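Local coordinates for flagellar biosynthesis protein FlhF (Bacillus subtilis, PDB 2PX0) that binds GTP as a homodimeric GTPase of the signal recognition particle family and is needed for flagellar biosynthesis, at residues D97-P102 with V285-F290; K136-T141 with E178-Y183; F217-A222 with I245-D250. All blocks are in the same frame, centred on the assembly; numbering follows the deposited sequence.

Interaction 1 of 3, residues D97-P102 with V285-F290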
loop_
_atom_site.group_PDB
_atom_site.type_symbol
_atom_site.label_atom_id
_atom_site.label_comp_id
_atom_site.label_asym_id
_atom_site.label_seq_id
_atom_site.Cartn_x
_atom_site.Cartn_y
_atom_site.Cartn_z
ATOM N N ASP A 97 19.266 16.770 -12.382
ATOM C CA ASP A 97 20.091 17.060 -11.212
ATOM C C ASP A 97 19.355 16.809 -9.906
ATOM O O ASP A 97 19.982 16.500 -8.900
ATOM C CB ASP A 97 20.602 18.501 -11.238
ATOM C CG ASP A 97 19.504 19.501 -10.977
ATOM O OD1 ASP A 97 18.614 19.632 -11.843
ATOM O OD2 ASP A 97 19.525 20.144 -9.899
ATOM N N LYS A 98 18.034 16.932 -9.911
ATOM C CA LYS A 98 17.290 16.704 -8.690
ATOM C C LYS A 98 16.991 15.222 -8.451
ATOM O O LYS A 98 16.369 14.866 -7.451
ATOM C CB LYS A 98 15.993 17.512 -8.704
ATOM C CG LYS A 98 16.000 18.701 -7.756
ATOM C CD LYS A 98 16.931 19.797 -8.246
ATOM C CE LYS A 98 16.372 20.476 -9.495
ATOM N NZ LYS A 98 17.304 21.492 -10.068
ATOM N N TRP A 99 17.418 14.362 -9.371
ATOM C CA TRP A 99 17.205 12.925 -9.225
ATOM C C TRP A 99 18.531 12.231 -8.873
ATOM O O TRP A 99 19.601 12.853 -8.864
ATOM C CB TRP A 99 16.693 12.317 -10.524
ATOM C CG TRP A 99 15.289 12.661 -10.922
ATOM C CD1 TRP A 99 14.770 13.910 -11.166
ATOM C CD2 TRP A 99 14.249 11.728 -11.255
ATOM N NE1 TRP A 99 13.473 13.807 -11.639
ATOM C CE2 TRP A 99 13.129 12.481 -11.697
ATOM C CE3 TRP A 99 14.153 10.328 -11.218
ATOM C CZ2 TRP A 99 11.943 11.880 -12.110
ATOM C CZ3 TRP A 99 12.975 9.732 -11.628
ATOM C CH2 TRP A 99 11.882 10.507 -12.064
ATOM N N GLN A 100 18.443 10.936 -8.581
ATOM C CA GLN A 100 19.610 10.110 -8.267
ATOM C C GLN A 100 20.706 10.676 -7.357
ATOM O O GLN A 100 21.902 10.499 -7.612
ATOM C CB GLN A 100 20.244 9.621 -9.570
ATOM C CG GLN A 100 19.393 8.617 -10.292
ATOM C CD GLN A 100 19.977 8.218 -11.625
ATOM O OE1 GLN A 100 20.023 9.026 -12.551
ATOM N NE2 GLN A 100 20.429 6.963 -11.734
ATOM N N GLU A 101 20.302 11.343 -6.291
ATOM C CA GLU A 101 21.264 11.871 -5.343
ATOM C C GLU A 101 21.797 10.642 -4.612
ATOM O O GLU A 101 21.071 10.002 -3.866
ATOM C CB GLU A 101 20.543 12.794 -4.363
ATOM C CG GLU A 101 21.421 13.546 -3.386
ATOM C CD GLU A 101 20.599 14.321 -2.363
ATOM O OE1 GLU A 101 20.135 13.704 -1.372
ATOM O OE2 GLU A 101 20.401 15.544 -2.557
ATOM N N PRO A 102 23.065 10.279 -4.827
ATOM C CA PRO A 102 23.635 9.108 -4.153
ATOM C C PRO A 102 23.715 9.285 -2.645
ATOM O O PRO A 102 23.505 10.378 -2.121
ATOM C CB PRO A 102 25.020 9.008 -4.764
ATOM C CG PRO A 102 25.385 10.438 -4.941
ATOM C CD PRO A 102 24.109 11.003 -5.567
ATOM N N VAL A 285 16.882 5.341 -11.059
ATOM C CA VAL A 285 16.404 5.768 -12.378
ATOM C C VAL A 285 16.574 7.253 -12.620
ATOM O O VAL A 285 16.754 8.023 -11.684
ATOM C CB VAL A 285 14.903 5.450 -12.572
ATOM C CG1 VAL A 285 14.650 3.982 -12.318
ATOM C CG2 VAL A 285 14.066 6.286 -11.634
ATOM N N SER A 286 16.484 7.641 -13.890
ATOM C CA SER A 286 16.609 9.035 -14.322
ATOM C C SER A 286 15.282 9.570 -14.885
ATOM O O SER A 286 14.443 8.808 -15.353
ATOM C CB SER A 286 17.656 9.127 -15.424
ATOM O OG SER A 286 17.205 8.441 -16.584
ATOM N N PRO A 287 15.087 10.896 -14.863
ATOM C CA PRO A 287 13.842 11.456 -15.395
ATOM C C PRO A 287 13.421 10.743 -16.666
ATOM O O PRO A 287 12.379 10.093 -16.696
ATOM C CB PRO A 287 14.203 12.914 -15.633
ATOM C CG PRO A 287 15.074 13.203 -14.451
ATOM C CD PRO A 287 15.982 11.972 -14.401
ATOM N N LEU A 288 14.232 10.848 -17.714
ATOM C CA LEU A 288 13.907 10.173 -18.970
ATOM C C LEU A 288 13.796 8.647 -18.791
ATOM O O LEU A 288 13.033 7.978 -19.505
ATOM C CB LEU A 288 14.959 10.484 -20.042
ATOM C CG LEU A 288 14.856 9.640 -21.323
ATOM C CD1 LEU A 288 13.432 9.651 -21.855
ATOM C CD2 LEU A 288 15.811 10.191 -22.362
ATOM N N GLY A 289 14.565 8.102 -17.848
ATOM C CA GLY A 289 14.525 6.674 -17.606
ATOM C C GLY A 289 13.187 6.266 -17.027
ATOM O O GLY A 289 12.639 5.219 -17.377
ATOM N N PHE A 290 12.662 7.098 -16.133
ATOM C CA PHE A 290 11.379 6.843 -15.497
ATOM C C PHE A 290 10.262 6.916 -16.511
ATOM O O PHE A 290 9.325 6.122 -16.474
ATOM C CB PHE A 290 11.101 7.879 -14.417
ATOM C CG PHE A 290 9.768 7.714 -13.764
ATOM C CD1 PHE A 290 9.544 6.678 -12.863
ATOM C CD2 PHE A 290 8.723 8.565 -14.076
ATOM C CE1 PHE A 290 8.297 6.498 -12.291
ATOM C CE2 PHE A 290 7.464 8.394 -13.505
ATOM C CZ PHE A 290 7.250 7.362 -12.616
#

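Interaction 2 of 3, residues K136-T141 with E178-Y183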
loop_
_atom_site.group_PDB
_atom_site.type_symbol
_atom_site.label_atom_id
_atom_site.label_comp_id
_atom_site.label_asym_id
_atom_site.label_seq_id
_atom_site.Cartn_x
_atom_site.Cartn_y
_atom_site.Cartn_z
ATOM N N LYS A 136 31.883 1.436 6.870
ATOM C CA LYS A 136 31.546 1.180 8.259
ATOM C C LYS A 136 30.104 1.590 8.436
ATOM O O LYS A 136 29.792 2.781 8.499
ATOM C CB LYS A 136 32.415 2.007 9.214
ATOM C CG LYS A 136 33.760 1.389 9.560
ATOM C CD LYS A 136 34.473 2.210 10.627
ATOM C CE LYS A 136 34.810 3.625 10.123
ATOM N NZ LYS A 136 35.510 4.447 11.158
ATOM N N ILE A 137 29.233 0.594 8.528
ATOM C CA ILE A 137 27.810 0.817 8.685
ATOM C C ILE A 137 27.389 0.814 10.148
ATOM O O ILE A 137 28.004 0.170 10.990
ATOM C CB ILE A 137 27.031 -0.277 7.941
ATOM C CG1 ILE A 137 27.518 -0.355 6.499
ATOM C CG2 ILE A 137 25.559 0.016 7.957
ATOM C CD1 ILE A 137 27.522 0.986 5.784
ATOM N N ALA A 138 26.328 1.549 10.436
ATOM C CA ALA A 138 25.778 1.619 11.782
ATOM C C ALA A 138 24.263 1.721 11.627
ATOM O O ALA A 138 23.770 2.118 10.572
ATOM C CB ALA A 138 26.315 2.836 12.506
ATOM N N PHE A 139 23.526 1.356 12.670
ATOM C CA PHE A 139 22.072 1.423 12.629
ATOM C C PHE A 139 21.529 2.208 13.800
ATOM O O PHE A 139 22.233 2.456 14.767
ATOM C CB PHE A 139 21.480 0.024 12.651
ATOM C CG PHE A 139 21.486 -0.649 11.324
ATOM C CD1 PHE A 139 20.604 -0.244 10.321
ATOM C CD2 PHE A 139 22.345 -1.708 11.072
ATOM C CE1 PHE A 139 20.576 -0.892 9.078
ATOM C CE2 PHE A 139 22.328 -2.363 9.838
ATOM C CZ PHE A 139 21.441 -1.954 8.838
ATOM N N ILE A 140 20.269 2.603 13.691
ATOM C CA ILE A 140 19.574 3.351 14.734
ATOM C C ILE A 140 18.098 3.204 14.454
ATOM O O ILE A 140 17.670 3.312 13.309
ATOM C CB ILE A 140 19.875 4.862 14.680
ATOM C CG1 ILE A 140 21.323 5.144 15.075
ATOM C CG2 ILE A 140 18.905 5.612 15.586
ATOM C CD1 ILE A 140 21.656 6.619 15.097
ATOM N N THR A 141 17.309 2.957 15.486
ATOM C CA THR A 141 15.876 2.840 15.273
ATOM C C THR A 141 15.127 3.883 16.082
ATOM O O THR A 141 15.619 4.396 17.091
ATOM C CB THR A 141 15.339 1.480 15.680
ATOM O OG1 THR A 141 16.165 0.452 15.127
ATOM C CG2 THR A 141 13.920 1.324 15.166
ATOM N N GLU A 178 25.469 10.776 18.035
ATOM C CA GLU A 178 26.796 11.283 18.373
ATOM C C GLU A 178 27.772 10.163 18.707
ATOM O O GLU A 178 28.988 10.320 18.587
ATOM C CB GLU A 178 26.690 12.261 19.550
ATOM C CG GLU A 178 26.049 13.603 19.171
ATOM C CD GLU A 178 25.598 14.410 20.378
ATOM O OE1 GLU A 178 26.440 14.671 21.272
ATOM O OE2 GLU A 178 24.399 14.778 20.425
ATOM N N LEU A 179 27.224 9.033 19.131
ATOM C CA LEU A 179 28.022 7.868 19.467
ATOM C C LEU A 179 28.616 7.301 18.179
ATOM O O LEU A 179 29.807 6.994 18.109
ATOM C CB LEU A 179 27.134 6.827 20.140
ATOM C CG LEU A 179 27.794 5.604 20.771
ATOM C CD1 LEU A 179 26.752 4.851 21.593
ATOM C CD2 LEU A 179 28.395 4.716 19.697
ATOM N N PHE A 180 27.771 7.174 17.161
ATOM C CA PHE A 180 28.189 6.656 15.868
ATOM C C PHE A 180 28.901 7.700 15.023
ATOM O O PHE A 180 29.151 7.489 13.830
ATOM C CB PHE A 180 26.982 6.127 15.106
ATOM C CG PHE A 180 26.368 4.914 15.725
ATOM C CD1 PHE A 180 27.133 3.774 15.949
ATOM C CD2 PHE A 180 25.027 4.903 16.078
ATOM C CE1 PHE A 180 26.571 2.646 16.514
ATOM C CE2 PHE A 180 24.457 3.774 16.645
ATOM C CZ PHE A 180 25.229 2.646 16.863
ATOM N N SER A 181 29.225 8.824 15.651
ATOM C CA SER A 181 29.915 9.916 14.978
ATOM C C SER A 181 31.164 9.445 14.226
ATOM O O SER A 181 31.620 10.098 13.287
ATOM C CB SER A 181 30.315 10.982 16.002
ATOM O OG SER A 181 31.182 10.445 16.989
ATOM N N GLU A 182 31.708 8.306 14.636
ATOM C CA GLU A 182 32.913 7.772 14.016
ATOM C C GLU A 182 32.640 6.927 12.774
ATOM O O GLU A 182 33.544 6.688 11.970
ATOM C CB GLU A 182 33.685 6.935 15.040
ATOM C CG GLU A 182 34.099 7.687 16.315
ATOM C CD GLU A 182 35.223 8.695 16.085
ATOM O OE1 GLU A 182 35.004 9.692 15.358
ATOM O OE2 GLU A 182 36.328 8.489 16.633
ATOM N N TYR A 183 31.401 6.475 12.615
ATOM C CA TYR A 183 31.036 5.641 11.473
ATOM C C TYR A 183 30.777 6.432 10.193
ATOM O O TYR A 183 30.440 7.612 10.241
ATOM C CB TYR A 183 29.801 4.802 11.816
ATOM C CG TYR A 183 30.064 3.742 12.850
ATOM C CD1 TYR A 183 30.359 4.087 14.163
ATOM C CD2 TYR A 183 30.069 2.391 12.504
ATOM C CE1 TYR A 183 30.660 3.121 15.104
ATOM C CE2 TYR A 183 30.371 1.410 13.445
ATOM C CZ TYR A 183 30.669 1.785 14.739
ATOM O OH TYR A 183 31.004 0.832 15.673
#

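Interaction 3 of 3, residues F217-A222 with I245-D250. With GNP (phosphoaminophosphonic acid-guanylate ester), chain J.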
loop_
_atom_site.group_PDB
_atom_site.type_symbol
_atom_site.label_atom_id
_atom_site.label_comp_id
_atom_site.label_asym_id
_atom_site.label_seq_id
_atom_site.Cartn_x
_atom_site.Cartn_y
_atom_site.Cartn_z
ATOM N N PHE A 217 14.883 10.540 3.321
ATOM C CA PHE A 217 14.237 9.925 2.160
ATOM C C PHE A 217 12.778 9.565 2.421
ATOM O O PHE A 217 12.502 8.658 3.204
ATOM C CB PHE A 217 14.985 8.647 1.795
ATOM C CG PHE A 217 16.350 8.884 1.219
ATOM C CD1 PHE A 217 16.502 9.173 -0.134
ATOM C CD2 PHE A 217 17.478 8.829 2.034
ATOM C CE1 PHE A 217 17.748 9.401 -0.665
ATOM C CE2 PHE A 217 18.729 9.055 1.520
ATOM C CZ PHE A 217 18.870 9.344 0.161
ATOM N N LEU A 218 11.851 10.245 1.747
ATOM C CA LEU A 218 10.433 9.980 1.946
ATOM C C LEU A 218 10.002 8.714 1.207
ATOM O O LEU A 218 10.028 8.658 -0.020
ATOM C CB LEU A 218 9.611 11.182 1.489
ATOM C CG LEU A 218 8.085 11.031 1.564
ATOM C CD1 LEU A 218 7.617 10.801 2.996
ATOM C CD2 LEU A 218 7.444 12.277 1.013
ATOM N N VAL A 219 9.585 7.701 1.957
ATOM C CA VAL A 219 9.193 6.431 1.362
ATOM C C VAL A 219 7.713 6.218 1.056
ATOM O O VAL A 219 6.901 6.051 1.968
ATOM C CB VAL A 219 9.689 5.260 2.251
ATOM C CG1 VAL A 219 9.092 3.936 1.788
ATOM C CG2 VAL A 219 11.215 5.197 2.201
ATOM N N LEU A 220 7.370 6.201 -0.232
ATOM C CA LEU A 220 5.987 5.982 -0.654
ATOM C C LEU A 220 5.959 4.761 -1.549
ATOM O O LEU A 220 6.976 4.439 -2.188
ATOM C CB LEU A 220 5.443 7.162 -1.454
ATOM C CG LEU A 220 5.387 8.550 -0.837
ATOM C CD1 LEU A 220 4.765 9.461 -1.850
ATOM C CD2 LEU A 220 4.595 8.556 0.438
ATOM N N SER A 221 4.799 4.100 -1.609
ATOM C CA SER A 221 4.645 2.912 -2.419
ATOM C C SER A 221 3.960 3.171 -3.748
ATOM O O SER A 221 2.983 3.914 -3.818
ATOM C CB SER A 221 3.867 1.864 -1.662
ATOM O OG SER A 221 3.501 0.804 -2.536
ATOM N N ALA A 222 4.487 2.537 -4.796
ATOM C CA ALA A 222 3.979 2.650 -6.160
ATOM C C ALA A 222 2.577 2.047 -6.320
ATOM O O ALA A 222 2.022 1.989 -7.421
ATOM C CB ALA A 222 4.962 1.977 -7.124
ATOM N N ILE A 245 11.613 7.630 -2.401
ATOM C CA ILE A 245 11.784 6.202 -2.616
ATOM C C ILE A 245 10.415 5.584 -2.914
ATOM O O ILE A 245 9.486 5.626 -2.091
ATOM C CB ILE A 245 12.443 5.528 -1.416
ATOM C CG1 ILE A 245 13.835 6.128 -1.217
ATOM C CG2 ILE A 245 12.578 4.040 -1.666
ATOM C CD1 ILE A 245 14.630 5.530 -0.071
ATOM N N PHE A 246 10.290 5.052 -4.125
ATOM C CA PHE A 246 9.059 4.431 -4.557
ATOM C C PHE A 246 9.280 2.944 -4.572
ATOM O O PHE A 246 10.127 2.436 -5.294
ATOM C CB PHE A 246 8.659 4.942 -5.945
ATOM C CG PHE A 246 8.050 6.316 -5.921
ATOM C CD1 PHE A 246 6.747 6.509 -5.459
ATOM C CD2 PHE A 246 8.796 7.429 -6.284
ATOM C CE1 PHE A 246 6.208 7.781 -5.357
ATOM C CE2 PHE A 246 8.259 8.701 -6.183
ATOM C CZ PHE A 246 6.965 8.876 -5.718
ATOM N N THR A 247 8.504 2.246 -3.758
ATOM C CA THR A 247 8.640 0.813 -3.661
ATOM C C THR A 247 7.594 0.048 -4.462
ATOM O O THR A 247 6.647 0.617 -4.996
ATOM C CB THR A 247 8.528 0.377 -2.211
ATOM O OG1 THR A 247 7.198 0.646 -1.758
ATOM C CG2 THR A 247 9.538 1.131 -1.334
ATOM N N LYS A 248 7.799 -1.257 -4.554
ATOM C CA LYS A 248 6.874 -2.149 -5.219
ATOM C C LYS A 248 6.493 -1.821 -6.661
ATOM O O LYS A 248 5.372 -2.123 -7.098
ATOM C CB LYS A 248 5.617 -2.262 -4.353
ATOM C CG LYS A 248 5.937 -2.179 -2.870
ATOM C CD LYS A 248 4.764 -2.567 -2.009
ATOM C CE LYS A 248 5.218 -2.662 -0.557
ATOM N NZ LYS A 248 4.167 -3.179 0.351
ATOM N N ILE A 249 7.426 -1.243 -7.416
ATOM C CA ILE A 249 7.141 -0.923 -8.809
ATOM C C ILE A 249 6.874 -2.218 -9.556
ATOM O O ILE A 249 6.235 -2.223 -10.604
ATOM C CB ILE A 249 8.299 -0.174 -9.488
ATOM C CG1 ILE A 249 9.555 -1.033 -9.480
ATOM C CG2 ILE A 249 8.548 1.161 -8.784
ATOM C CD1 ILE A 249 10.741 -0.363 -10.177
ATOM N N ASP A 250 7.357 -3.319 -9.001
ATOM C CA ASP A 250 7.154 -4.620 -9.603
ATOM C C ASP A 250 5.803 -5.148 -9.169
ATOM O O ASP A 250 5.450 -6.278 -9.494
ATOM C CB ASP A 250 8.206 -5.596 -9.108
ATOM C CG ASP A 250 7.998 -5.978 -7.646
ATOM O OD1 ASP A 250 8.064 -5.075 -6.786
ATOM O OD2 ASP A 250 7.763 -7.176 -7.352
HETATM P PG GNP J . 6.127 -0.356 8.790
HETATM O O1G GNP J . 4.917 -1.105 9.228
HETATM O O2G GNP J . 7.291 -0.467 9.798
HETATM O O3G GNP J . 5.834 1.065 8.468
HETATM N N3B GNP J . 6.551 -1.231 7.418
HETATM P PB GNP J . 7.885 -0.825 6.536
HETATM O O1B GNP J . 7.688 0.431 5.837
HETATM O O2B GNP J . 9.048 -0.962 7.471
HETATM O O3A GNP J . 7.777 -2.068 5.489
HETATM P PA GNP J . 8.436 -3.470 5.557
HETATM O O1A GNP J . 9.915 -3.375 5.385
HETATM O O2A GNP J . 7.853 -4.108 6.805
HETATM O "O5'" GNP J . 7.884 -4.163 4.333
HETATM C "C5'" GNP J . 6.478 -4.396 4.225
HETATM C "C4'" GNP J . 6.182 -5.358 3.135
HETATM O "O4'" GNP J . 6.355 -4.910 1.831
HETATM C "C3'" GNP J . 7.013 -6.671 3.247
HETATM O "O3'" GNP J . 6.180 -7.826 3.121
HETATM C "C2'" GNP J . 7.994 -6.565 2.085
HETATM O "O2'" GNP J . 8.422 -7.794 1.581
HETATM C "C1'" GNP J . 7.181 -5.788 1.104
HETATM N N9 GNP J . 8.066 -5.038 0.183
HETATM C C8 GNP J . 8.994 -3.984 0.584
HETATM N N7 GNP J . 9.630 -3.528 -0.463
HETATM C C5 GNP J . 9.086 -4.321 -1.587
HETATM C C6 GNP J . 9.411 -4.262 -3.003
HETATM O O6 GNP J . 10.175 -3.576 -3.561
HETATM N N1 GNP J . 8.662 -5.183 -3.727
HETATM C C2 GNP J . 7.757 -5.993 -3.047
HETATM N N2 GNP J . 7.084 -6.862 -3.964
HETATM N N3 GNP J . 7.426 -6.100 -1.820
HETATM C C4 GNP J . 8.162 -5.193 -1.127
#

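Interaction 1 of 3, residues D97-P102 with V285-F290
Where the C-terminal helix 287-294 begins, Pro287 sets CG and CD over the indole of Trp99, a residue of the loop that leads from helix 81-90 to strand 107-112. Pro287 CG sits 3.2 Å from the centroid of the five-membered ring of Trp99, only 9° off the ring normal, a CH-pi contact over the face. The carbonyl carbon of Ser286 lies over the same face, while Val285 CG2 meets the edge in the ring plane, 3.6 Å from Trp99 CZ3. Beyond the six-membered ring, Phe290 CB approaches Trp99 CH2 at 3.6 Å, and the two aromatic planes are inclined at 50°. With CG anti to the carbonyl carbon (chi1 -71°), the indole swings across the start of the helix. Shortening Trp99 to alanine is likely to open a gap and leave Pro287 CG, Val285 CG2 and Phe290 CB without their apolar partner. Gln100 runs past the Val285 carbonyl, its NE2 bonded to Thr284. Ser286 is the N-cap residue: its OG accepts from Gly289 N at 2.9 Å. A capped C-terminal helix resting on this loop, with Pro287 also touching Cys90 of helix 81-90, is consistent with the NG architecture of SRP GTPases.

Interaction 2 of 3, residues K136-T141 with E178-Y183
The phenyl ring of Phe180 has Ala138 CB over one face and Leu179 CD2 over the other, with Tyr183 CE1 meeting its edge in the ring plane. Ala138 CB stands 3.9 Å from the ring centroid, 22° off the normal, which makes this a CH-pi contact. Along the CD2-CE2 side of the ring, the Ile140 side chain runs antiparallel to that of Phe180, its CG1 3.8 Å from Phe180 CE2. Phe180 has CG anti to its carbonyl carbon (chi1 -67°), a setting that carries the ring across to strand 137-141. The second ring, that of Tyr183, has the Lys136 carbonyl oxygen at its edge, and its CD2 lies 3.8 Å from Ala138 CB. One methyl group therefore serves two aromatic side chains.

Phe180 follows helix 170-179 and is the first residue to leave its conformation; Tyr183 N then bonds back to Phe180 O at 2.8 Å, a turn that brings the two rings together. At the solvent-exposed end, Lys136 NZ donates to Glu182 O at 3.1 Å, from above the carbonyl plane, its chain bent at chi3. The carboxylate of Glu182 is farther off, its OE1 6.7 Å from Lys136 NZ, too far for a salt bridge. Strand 137-141 is the outermost on this side of the chain's parallel sheet, and Phe180 and Tyr183 also pack on Pro163. On the other side of the strand, Ile137 and Phe139 pack on helix 118-132. The chemistry is thus mainly apolar: methyl and aromatic packing joins the edge strand to the turn leading into strand 185-189, while the one lysine bond across the contact goes to a backbone carbonyl and does not use the carboxylate of Glu182.

Interaction 3 of 3, residues F217-A222 with I245-D250
Leu220 and Phe246 run alongside one another in the same direction, with Leu220 CB 4.0 Å from Phe246 CE1, whereas Val219, Ser221, Ile245 and Thr247 project from the opposite face of the sheet. There Val219 meets Ile245 at an oblique angle, its CG2 3.8 Å from Ile245 CB. Ile245 reaches farther with its other end: CG1 is anti to the carbonyl carbon, which carries CD1 to within 3.7 Å of Phe217 CB, again at a slant. The hydroxyl of Thr247 lies between its backbone N and carbonyl carbon (chi1 66°) and is thereby turned to the neighbouring strand, 3.5 Å from Ser221 CB; its hydrogen bond goes to Ala116 O, while Ser221 OG is bonded to Thr223 N.

These side chains belong to a beta-alpha-beta unit, strand 214-221, helix 226-232 and strand 243-247, whose two strands run parallel, with their local axes 26° apart. Four backbone bonds join them: Ile245 N to Leu218 O, Leu220 N to Ile245 O, Thr247 N to Leu220 O and, past the strand end, Ala222 N to Thr247 O. Thr247-Lys248-Ile249-Asp250 is the TKxD guanine-specificity motif of GTPases.

The aliphatic chain of Lys248 lies over one face of the guanine, CG 4.0 Å from GNP C5, and leads to the ribose. Its ammonium end bonds GNP O4', Gly115 O and Thr114 OG1 of the second subunit, although the place of NZ is not certain. Asp250 turns its carboxylate to the guanine, and OD1 accepts from GNP N1 at 3.1 Å with an N-H...O angle of 153°. GNP N2 gives weaker bonds to both carboxylate oxygens, and Lys248 N a weak one to GNP O6. From within the motif, Ile249 CG2 packs on Ala222 CB at 4.0 Å.

Overall arrangement
Interactions 2 and 3 reach the same parallel sheet, their centres about 25 Å apart: one lies at the edge strand 137-141, the other on neighbouring inner strands. Interaction 1 joins the chain just before the first strand of this sheet to the last helix of the chain, 287-294, so both other contacts fall in the sequence between its segments. Its centre is about 14 Å from that of interaction 3, with nearest atoms about 5 Å apart; the side chains of Val285 and Ile249 come within about 6 Å. Only interaction 3 holds nucleotide-binding residues. Val285 of interaction 1 and Phe139 of interaction 2 each have side chains about 12 Å from a bound GNP.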